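Long-range contact in neural-cadherin (Drosophila melanogaster, PDB 3UBF), which mediates calcium-dependent, homophilic cell-cell adhesion through a chain of extracellular cadherin domains, three of which make up this fragment: residues 172-184 with 196-210. Residues are numbered along the deposited sequence; the frame is centred on the assembly and turned at random.
Sequences QLDMEYVLYVKAE and QSTPEERLSIVGGKR. With ZN (zinc ion), chain J.
Leu179 and Leu203 sit side by side on one face of the sheet as a hydrogen-bonded antiparallel pair, Leu203 N donating to Leu179 O at 2.7 Å. With Tyr177, Val181 and Ile205 they form the buried face, where Val181 touches Leu130 and Leu203 touches Phe128 of strand 126-133 in the facing sheet. The Tyr177 ring turns its edge to Ile205 O, and Tyr177 OH accepts a nearly straight bond (172°, 2.8 Å) from Gln172 N. Strands 176-184 and 201-207 are the central pair, F and G, of one sheet of the Greek-key β-sandwich of the second cadherin domain in this fragment, between strands 141-149 and 113-117. The other face is the solvent side, where Glu176, Tyr180 and Arg202 are partly exposed but Val178 and Ser204 are buried. There Arg202 runs extended, CG opposite its backbone N (chi1 -176°), laying CG over the Tyr180 ring and a guanidinium face against Val178 CG2. Its NH2 reaches Glu176 OE1 at 3.0 Å from above the carboxylate plane, while Ser204 OG donates to the anti lone pair of Glu176 OE2 at 2.6 Å. A water bridges Arg202 NE and Tyr180 OH. A leucine in place of Arg202 would probably leave Glu176 OE1 without its salt-bridge partner and break the water link to Tyr180 OH. Past a register shift, Thr198 OG1 accepts from Ala183 N at 2.9 Å, and nearby Glu200 OE2 binds a zinc ion at 2.2 Å, with Lys182 NZ only weakly bonded to the same oxygen.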
ATOM      1  N   GLN A 172      20.822  23.938   6.221  1.00 43.48           N
ATOM      2  CA  GLN A 172      21.483  23.981   7.534  1.00 45.19           C
ATOM      3  C   GLN A 172      21.688  22.584   8.100  1.00 44.94           C
ATOM      4  O   GLN A 172      20.803  21.737   8.025  1.00 43.75           O
ATOM      5  CB  GLN A 172      20.658  24.802   8.528  1.00 45.97           C
ATOM      6  CG  GLN A 172      21.231  26.154   8.932  1.00 50.65           C
ATOM      7  CD  GLN A 172      21.345  27.151   7.768  1.00 55.08           C
ATOM      8  OE1 GLN A 172      22.346  27.868   7.640  1.00 57.01           O
ATOM      9  NE2 GLN A 172      20.318  27.200   6.919  1.00 55.03           N
ATOM     10  N   LEU A 173      22.859  22.356   8.680  1.00 46.59           N
ATOM     11  CA  LEU A 173      23.161  21.094   9.321  1.00 47.33           C
ATOM     12  C   LEU A 173      22.154  20.823  10.442  1.00 48.05           C
ATOM     13  O   LEU A 173      21.775  21.741  11.177  1.00 48.65           O
ATOM     14  CB  LEU A 173      24.590  21.108   9.864  1.00 48.85           C
ATOM     15  CG  LEU A 173      25.170  19.855  10.536  1.00 49.60           C
ATOM     16  CD1 LEU A 173      24.982  18.587   9.679  1.00 47.11           C
ATOM     17  CD2 LEU A 173      26.649  20.082  10.897  1.00 49.44           C
ATOM     18  N   ASP A 174      21.705  19.568  10.540  1.00 47.97           N
ATOM     19  CA  ASP A 174      20.784  19.130  11.586  1.00 48.65           C
ATOM     20  C   ASP A 174      19.408  19.793  11.494  1.00 47.14           C
ATOM     21  O   ASP A 174      18.552  19.509  12.313  1.00 47.46           O
ATOM     22  CB  ASP A 174      21.367  19.360  13.007  1.00 51.53           C
ATOM     23  CG  ASP A 174      22.727  18.670  13.232  1.00 55.76           C
ATOM     24  OD1 ASP A 174      22.869  17.475  12.866  1.00 59.76           O
ATOM     25  OD2 ASP A 174      23.651  19.321  13.795  1.00 59.01           O
ATOM     26  N   MET A 175      19.192  20.685  10.530  1.00 45.93           N
ATOM     27  CA  MET A 175      17.891  21.329  10.405  1.00 45.15           C
ATOM     28  C   MET A 175      16.888  20.410   9.727  1.00 43.27           C
ATOM     29  O   MET A 175      17.202  19.758   8.724  1.00 42.26           O
ATOM     30  CB  MET A 175      17.980  22.651   9.653  1.00 45.54           C
ATOM     31  CG  MET A 175      16.671  23.458   9.706  1.00 48.14           C
ATOM     32  SD  MET A 175      16.845  25.194   9.200  1.00 55.79           S
ATOM     33  CE  MET A 175      15.140  25.506   8.716  1.00 54.79           C
ATOM     34  N   GLU A 176      15.681  20.351  10.286  1.00 42.59           N
ATOM     35  CA  GLU A 176      14.632  19.508   9.732  1.00 40.88           C
ATOM     36  C   GLU A 176      13.715  20.280   8.784  1.00 39.57           C
ATOM     37  O   GLU A 176      13.152  21.324   9.144  1.00 40.34           O
ATOM     38  CB  GLU A 176      13.813  18.814  10.832  1.00 41.15           C
ATOM     39  CG  GLU A 176      13.034  17.623  10.275  1.00 41.30           C
ATOM     40  CD  GLU A 176      12.154  16.889  11.273  1.00 43.38           C
ATOM     41  OE1 GLU A 176      11.621  17.515  12.226  1.00 45.53           O
ATOM     42  OE2 GLU A 176      11.969  15.670  11.064  1.00 42.58           O
ATOM     43  N   TYR A 177      13.576  19.751   7.575  1.00 37.23           N
ATOM     44  CA  TYR A 177      12.667  20.302   6.574  1.00 35.62           C
ATOM     45  C   TYR A 177      11.517  19.313   6.384  1.00 34.49           C
ATOM     46  O   TYR A 177      11.749  18.157   6.007  1.00 34.13           O
ATOM     47  CB  TYR A 177      13.405  20.566   5.256  1.00 34.38           C
ATOM     48  CG  TYR A 177      14.630  21.434   5.434  1.00 33.81           C
ATOM     49  CD1 TYR A 177      15.870  20.866   5.755  1.00 32.54           C
ATOM     50  CD2 TYR A 177      14.560  22.823   5.274  1.00 32.70           C
ATOM     51  CE1 TYR A 177      17.008  21.650   5.904  1.00 33.33           C
ATOM     52  CE2 TYR A 177      15.696  23.625   5.428  1.00 33.44           C
ATOM     53  CZ  TYR A 177      16.914  23.030   5.745  1.00 34.21           C
ATOM     54  OH  TYR A 177      18.038  23.797   5.933  1.00 35.45           O
ATOM     55  N   VAL A 178      10.291  19.770   6.642  1.00 33.90           N
ATOM     56  CA  VAL A 178       9.144  18.880   6.667  1.00 33.67           C
ATOM     57  C   VAL A 178       8.181  19.139   5.512  1.00 33.54           C
ATOM     58  O   VAL A 178       7.720  20.254   5.311  1.00 34.32           O
ATOM     59  CB  VAL A 178       8.385  18.949   8.030  1.00 34.49           C
ATOM     60  CG1 VAL A 178       7.157  18.057   8.018  1.00 33.56           C
ATOM     61  CG2 VAL A 178       9.295  18.557   9.181  1.00 34.11           C
ATOM     62  N   LEU A 179       7.884  18.098   4.752  1.00 32.88           N
ATOM     63  CA  LEU A 179       6.779  18.152   3.809  1.00 32.92           C
ATOM     64  C   LEU A 179       5.748  17.124   4.202  1.00 33.20           C
ATOM     65  O   LEU A 179       6.097  15.997   4.568  1.00 32.57           O
ATOM     66  CB  LEU A 179       7.246  17.814   2.405  1.00 32.32           C
ATOM     67  CG  LEU A 179       8.324  18.637   1.736  1.00 32.63           C
ATOM     68  CD1 LEU A 179       8.606  17.985   0.401  1.00 31.11           C
ATOM     69  CD2 LEU A 179       7.807  20.045   1.556  1.00 33.40           C
ATOM     70  N   TYR A 180       4.482  17.513   4.129  1.00 34.24           N
ATOM     71  CA  TYR A 180       3.395  16.540   4.161  1.00 35.31           C
ATOM     72  C   TYR A 180       2.999  16.235   2.727  1.00 35.47           C
ATOM     73  O   TYR A 180       2.749  17.148   1.939  1.00 36.13           O
ATOM     74  CB  TYR A 180       2.212  17.030   4.997  1.00 36.23           C
ATOM     75  CG  TYR A 180       2.497  16.964   6.474  1.00 37.32           C
ATOM     76  CD1 TYR A 180       3.271  17.945   7.093  1.00 38.06           C
ATOM     77  CD2 TYR A 180       2.017  15.913   7.248  1.00 38.69           C
ATOM     78  CE1 TYR A 180       3.552  17.882   8.442  1.00 41.08           C
ATOM     79  CE2 TYR A 180       2.285  15.847   8.611  1.00 40.51           C
ATOM     80  CZ  TYR A 180       3.057  16.830   9.194  1.00 42.00           C
ATOM     81  OH  TYR A 180       3.337  16.785  10.533  1.00 46.12           O
ATOM     82  N   VAL A 181       2.997  14.951   2.390  1.00 35.62           N
ATOM     83  CA  VAL A 181       2.858  14.507   1.012  1.00 35.90           C
ATOM     84  C   VAL A 181       1.698  13.531   0.912  1.00 36.71           C
ATOM     85  O   VAL A 181       1.292  12.920   1.906  1.00 37.12           O
ATOM     86  CB  VAL A 181       4.143  13.821   0.518  1.00 35.81           C
ATOM     87  CG1 VAL A 181       5.300  14.828   0.390  1.00 35.59           C
ATOM     88  CG2 VAL A 181       4.527  12.667   1.454  1.00 36.31           C
ATOM     89  N   LYS A 182       1.166  13.378  -0.293  1.00 37.24           N
ATOM     90  CA  LYS A 182      -0.043  12.613  -0.496  1.00 38.05           C
ATOM     91  C   LYS A 182       0.027  12.136  -1.925  1.00 38.30           C
ATOM     92  O   LYS A 182       0.594  12.821  -2.778  1.00 37.81           O
ATOM     93  CB  LYS A 182      -1.227  13.553  -0.322  1.00 39.09           C
ATOM     94  CG  LYS A 182      -2.596  12.943  -0.133  1.00 41.94           C
ATOM     95  CD  LYS A 182      -3.614  14.090  -0.142  1.00 45.90           C
ATOM     96  CE  LYS A 182      -5.042  13.621  -0.021  1.00 49.61           C
ATOM     97  NZ  LYS A 182      -5.393  13.277   1.387  1.00 51.78           N
ATOM     98  N   ALA A 183      -0.522  10.955  -2.185  1.00 38.85           N
ATOM     99  CA  ALA A 183      -0.696  10.496  -3.553  1.00 40.09           C
ATOM    100  C   ALA A 183      -2.182  10.305  -3.772  1.00 41.87           C
ATOM    101  O   ALA A 183      -2.872   9.728  -2.935  1.00 42.42           O
ATOM    102  CB  ALA A 183       0.055   9.217  -3.804  1.00 39.55           C
ATOM    103  N   GLU A 184      -2.683  10.827  -4.880  1.00 43.24           N
ATOM    104  CA  GLU A 184      -4.107  10.816  -5.122  1.00 45.03           C
ATOM    105  C   GLU A 184      -4.393  10.095  -6.414  1.00 46.65           C
ATOM    106  O   GLU A 184      -3.648  10.199  -7.394  1.00 46.83           O
ATOM    107  CB  GLU A 184      -4.702  12.232  -5.144  1.00 45.53           C
ATOM    108  CG  GLU A 184      -6.233  12.245  -5.213  1.00 47.78           C
ATOM    109  CD  GLU A 184      -6.847  13.639  -5.151  1.00 49.51           C
ATOM    110  OE1 GLU A 184      -6.300  14.511  -4.454  1.00 49.17           O
ATOM    111  OE2 GLU A 184      -7.899  13.861  -5.791  1.00 52.43           O
ATOM    112  N   GLN A 196      -9.901   8.479  -4.096  1.00 47.17           N
ATOM    113  CA  GLN A 196      -9.192   7.971  -2.925  1.00 46.07           C
ATOM    114  C   GLN A 196      -7.734   8.377  -2.973  1.00 44.42           C
ATOM    115  O   GLN A 196      -7.171   8.665  -4.039  1.00 44.37           O
ATOM    116  CB  GLN A 196      -9.216   6.445  -2.858  1.00 46.26           C
ATOM    117  CG  GLN A 196     -10.568   5.785  -2.782  1.00 49.67           C
ATOM    118  CD  GLN A 196     -10.632   4.522  -3.646  1.00 52.32           C
ATOM    119  OE1 GLN A 196      -9.611   4.040  -4.155  1.00 51.99           O
ATOM    120  NE2 GLN A 196     -11.836   3.989  -3.824  1.00 55.19           N
ATOM    121  N   SER A 197      -7.099   8.350  -1.815  1.00 42.85           N
ATOM    122  CA  SER A 197      -5.708   8.672  -1.762  1.00 41.03           C
ATOM    123  C   SER A 197      -5.001   7.996  -0.603  1.00 39.64           C
ATOM    124  O   SER A 197      -5.602   7.328   0.219  1.00 40.00           O
ATOM    125  CB  SER A 197      -5.544  10.185  -1.699  1.00 41.29           C
ATOM    126  OG  SER A 197      -6.248  10.727  -0.611  1.00 42.87           O
ATOM    127  N   THR A 198      -3.694   8.159  -0.572  1.00 38.01           N
ATOM    128  CA  THR A 198      -2.913   7.748   0.554  1.00 37.15           C
ATOM    129  C   THR A 198      -3.301   8.623   1.736  1.00 36.84           C
ATOM    130  O   THR A 198      -4.011   9.613   1.575  1.00 37.18           O
ATOM    131  CB  THR A 198      -1.435   8.011   0.286  1.00 36.08           C
ATOM    132  OG1 THR A 198      -1.249   9.417   0.117  1.00 35.67           O
ATOM    133  CG2 THR A 198      -0.949   7.267  -0.961  1.00 36.68           C
ATOM    134  N   PRO A 199      -2.834   8.255   2.932  1.00 36.61           N
ATOM    135  CA  PRO A 199      -2.781   9.234   4.008  1.00 36.67           C
ATOM    136  C   PRO A 199      -1.829  10.374   3.642  1.00 35.65           C
ATOM    137  O   PRO A 199      -0.987  10.227   2.741  1.00 35.16           O
ATOM    138  CB  PRO A 199      -2.191   8.440   5.171  1.00 36.83           C
ATOM    139  CG  PRO A 199      -2.496   7.016   4.855  1.00 38.10           C
ATOM    140  CD  PRO A 199      -2.394   6.917   3.370  1.00 36.62           C
ATOM    141  N   GLU A 200      -1.968  11.499   4.331  1.00 35.49           N
ATOM    142  CA  GLU A 200      -1.032  12.600   4.205  1.00 34.75           C
ATOM    143  C   GLU A 200       0.128  12.295   5.120  1.00 34.30           C
ATOM    144  O   GLU A 200       0.034  12.500   6.333  1.00 35.96           O
ATOM    145  CB  GLU A 200      -1.700  13.912   4.592  1.00 35.14           C
ATOM    146  CG  GLU A 200      -2.968  14.144   3.797  1.00 36.91           C
ATOM    147  CD  GLU A 200      -3.696  15.393   4.189  1.00 40.67           C
ATOM    148  OE1 GLU A 200      -3.276  16.066   5.153  1.00 40.98           O
ATOM    149  OE2 GLU A 200      -4.714  15.704   3.524  1.00 44.52           O
ATOM    150  N   GLU A 201       1.202  11.773   4.538  1.00 32.69           N
ATOM    151  CA  GLU A 201       2.378  11.356   5.287  1.00 32.43           C
ATOM    152  C   GLU A 201       3.382  12.477   5.487  1.00 32.01           C
ATOM    153  O   GLU A 201       3.511  13.383   4.657  1.00 31.84           O
ATOM    154  CB  GLU A 201       3.087  10.182   4.591  1.00 31.70           C
ATOM    155  CG  GLU A 201       2.544   8.801   4.955  1.00 33.20           C
ATOM    156  CD  GLU A 201       2.768   8.404   6.412  1.00 36.27           C
ATOM    157  OE1 GLU A 201       3.478   9.113   7.168  1.00 38.91           O
ATOM    158  OE2 GLU A 201       2.209   7.372   6.814  1.00 38.42           O
ATOM    159  N   ARG A 202       4.128  12.374   6.574  1.00 32.15           N
ATOM    160  CA  ARG A 202       5.147  13.347   6.907  1.00 31.60           C
ATOM    161  C   ARG A 202       6.516  12.895   6.431  1.00 31.23           C
ATOM    162  O   ARG A 202       7.013  11.846   6.835  1.00 31.33           O
ATOM    163  CB  ARG A 202       5.178  13.560   8.410  1.00 32.14           C
ATOM    164  CG  ARG A 202       6.128  14.619   8.861  1.00 30.88           C
ATOM    165  CD  ARG A 202       6.018  14.716  10.333  1.00 31.12           C
ATOM    166  NE  ARG A 202       6.852  15.758  10.920  1.00 32.34           N
ATOM    167  CZ  ARG A 202       8.125  15.604  11.274  1.00 31.44           C
ATOM    168  NH1 ARG A 202       8.753  14.450  11.059  1.00 29.48           N
ATOM    169  NH2 ARG A 202       8.772  16.620  11.838  1.00 31.45           N
ATOM    170  N   LEU A 203       7.118  13.726   5.584  1.00 31.02           N
ATOM    171  CA  LEU A 203       8.467  13.516   5.088  1.00 30.37           C
ATOM    172  C   LEU A 203       9.405  14.498   5.788  1.00 30.69           C
ATOM    173  O   LEU A 203       9.240  15.735   5.719  1.00 30.46           O
ATOM    174  CB  LEU A 203       8.525  13.646   3.559  1.00 29.41           C
ATOM    175  CG  LEU A 203       9.906  13.723   2.882  1.00 29.29           C
ATOM    176  CD1 LEU A 203      10.798  12.545   3.253  1.00 29.09           C
ATOM    177  CD2 LEU A 203       9.778  13.832   1.379  1.00 27.11           C
ATOM    178  N   SER A 204      10.375  13.907   6.477  1.00 30.77           N
ATOM    179  CA  SER A 204      11.375  14.623   7.237  1.00 31.45           C
ATOM    180  C   SER A 204      12.687  14.588   6.472  1.00 31.08           C
ATOM    181  O   SER A 204      13.237  13.511   6.235  1.00 31.28           O
ATOM    182  CB  SER A 204      11.562  13.958   8.605  1.00 32.34           C
ATOM    183  OG  SER A 204      12.867  14.216   9.094  1.00 34.27           O
ATOM    184  N   ILE A 205      13.171  15.766   6.082  1.00 30.58           N
ATOM    185  CA  ILE A 205      14.443  15.899   5.377  1.00 30.25           C
ATOM    186  C   ILE A 205      15.377  16.707   6.268  1.00 30.40           C
ATOM    187  O   ILE A 205      15.053  17.824   6.653  1.00 30.52           O
ATOM    188  CB  ILE A 205      14.251  16.598   4.013  1.00 30.34           C
ATOM    189  CG1 ILE A 205      13.186  15.869   3.185  1.00 29.14           C
ATOM    190  CG2 ILE A 205      15.562  16.669   3.254  1.00 30.72           C
ATOM    191  CD1 ILE A 205      12.633  16.670   2.035  1.00 29.75           C
ATOM    192  N   VAL A 206      16.505  16.115   6.643  1.00 30.32           N
ATOM    193  CA  VAL A 206      17.424  16.752   7.582  1.00 30.72           C
ATOM    194  C   VAL A 206      18.682  17.224   6.846  1.00 31.28           C
ATOM    195  O   VAL A 206      19.244  16.490   6.030  1.00 31.54           O
ATOM    196  CB  VAL A 206      17.762  15.816   8.775  1.00 31.78           C
ATOM    197  CG1 VAL A 206      18.873  16.401   9.662  1.00 32.30           C
ATOM    198  CG2 VAL A 206      16.534  15.567   9.619  1.00 30.34           C
ATOM    199  N   GLY A 207      19.114  18.454   7.107  1.00 31.64           N
ATOM    200  CA  GLY A 207      20.332  18.959   6.487  1.00 31.68           C
ATOM    201  C   GLY A 207      21.545  18.083   6.779  1.00 33.08           C
ATOM    202  O   GLY A 207      21.888  17.842   7.937  1.00 33.70           O
ATOM    203  N   GLY A 208      22.173  17.591   5.711  1.00 33.32           N
ATOM    204  CA  GLY A 208      23.496  16.974   5.773  1.00 35.11           C
ATOM    205  C   GLY A 208      23.510  15.533   6.228  1.00 35.80           C
ATOM    206  O   GLY A 208      23.788  14.621   5.440  1.00 36.50           O
ATOM    207  N   LYS A 209      23.210  15.323   7.502  1.00 36.14           N
ATOM    208  CA  LYS A 209      23.252  13.986   8.078  1.00 37.06           C
ATOM    209  C   LYS A 209      22.209  13.842   9.178  1.00 36.50           C
ATOM    210  O   LYS A 209      21.772  14.838   9.766  1.00 36.49           O
ATOM    211  CB  LYS A 209      24.663  13.652   8.600  1.00 38.88           C
ATOM    212  CG  LYS A 209      25.166  14.614   9.682  1.00 41.60           C
ATOM    213  CD  LYS A 209      26.628  14.373  10.027  1.00 46.50           C
ATOM    214  CE  LYS A 209      27.061  15.272  11.174  1.00 51.14           C
ATOM    215  NZ  LYS A 209      28.358  14.844  11.786  1.00 55.08           N
ATOM    216  N   ARG A 210      21.808  12.597   9.431  1.00 38.28           N
ATOM    217  CA  ARG A 210      20.870  12.257  10.501  1.00 35.71           C
ATOM    218  C   ARG A 210      21.174  10.820  10.898  1.00 34.41           C
ATOM    219  O   ARG A 210      21.906  10.127  10.199  1.00 34.24           O
ATOM    220  CB  ARG A 210      19.420  12.393  10.025  1.00 34.53           C
ATOM    221  CG  ARG A 210      18.989  11.279   9.061  1.00 33.91           C
ATOM    222  CD  ARG A 210      17.607  11.502   8.438  1.00 33.46           C
ATOM    223  NE  ARG A 210      16.582  11.653   9.461  1.00 32.16           N
ATOM    224  CZ  ARG A 210      15.453  12.338   9.310  1.00 32.02           C
ATOM    225  NH1 ARG A 210      14.582  12.413  10.327  1.00 27.48           N
ATOM    226  NH2 ARG A 210      15.196  12.943   8.149  1.00 30.04           N
TER
HETATM  227 ZN    ZN J   9      -6.169  16.764   4.735  1.00 90.89          ZN
HETATM  228  O   HOH W   1       5.627  18.608  11.609  1.00 11.59           O
HETATM  229  O   HOH W   2      -8.296  15.529   5.117  1.00 42.88           O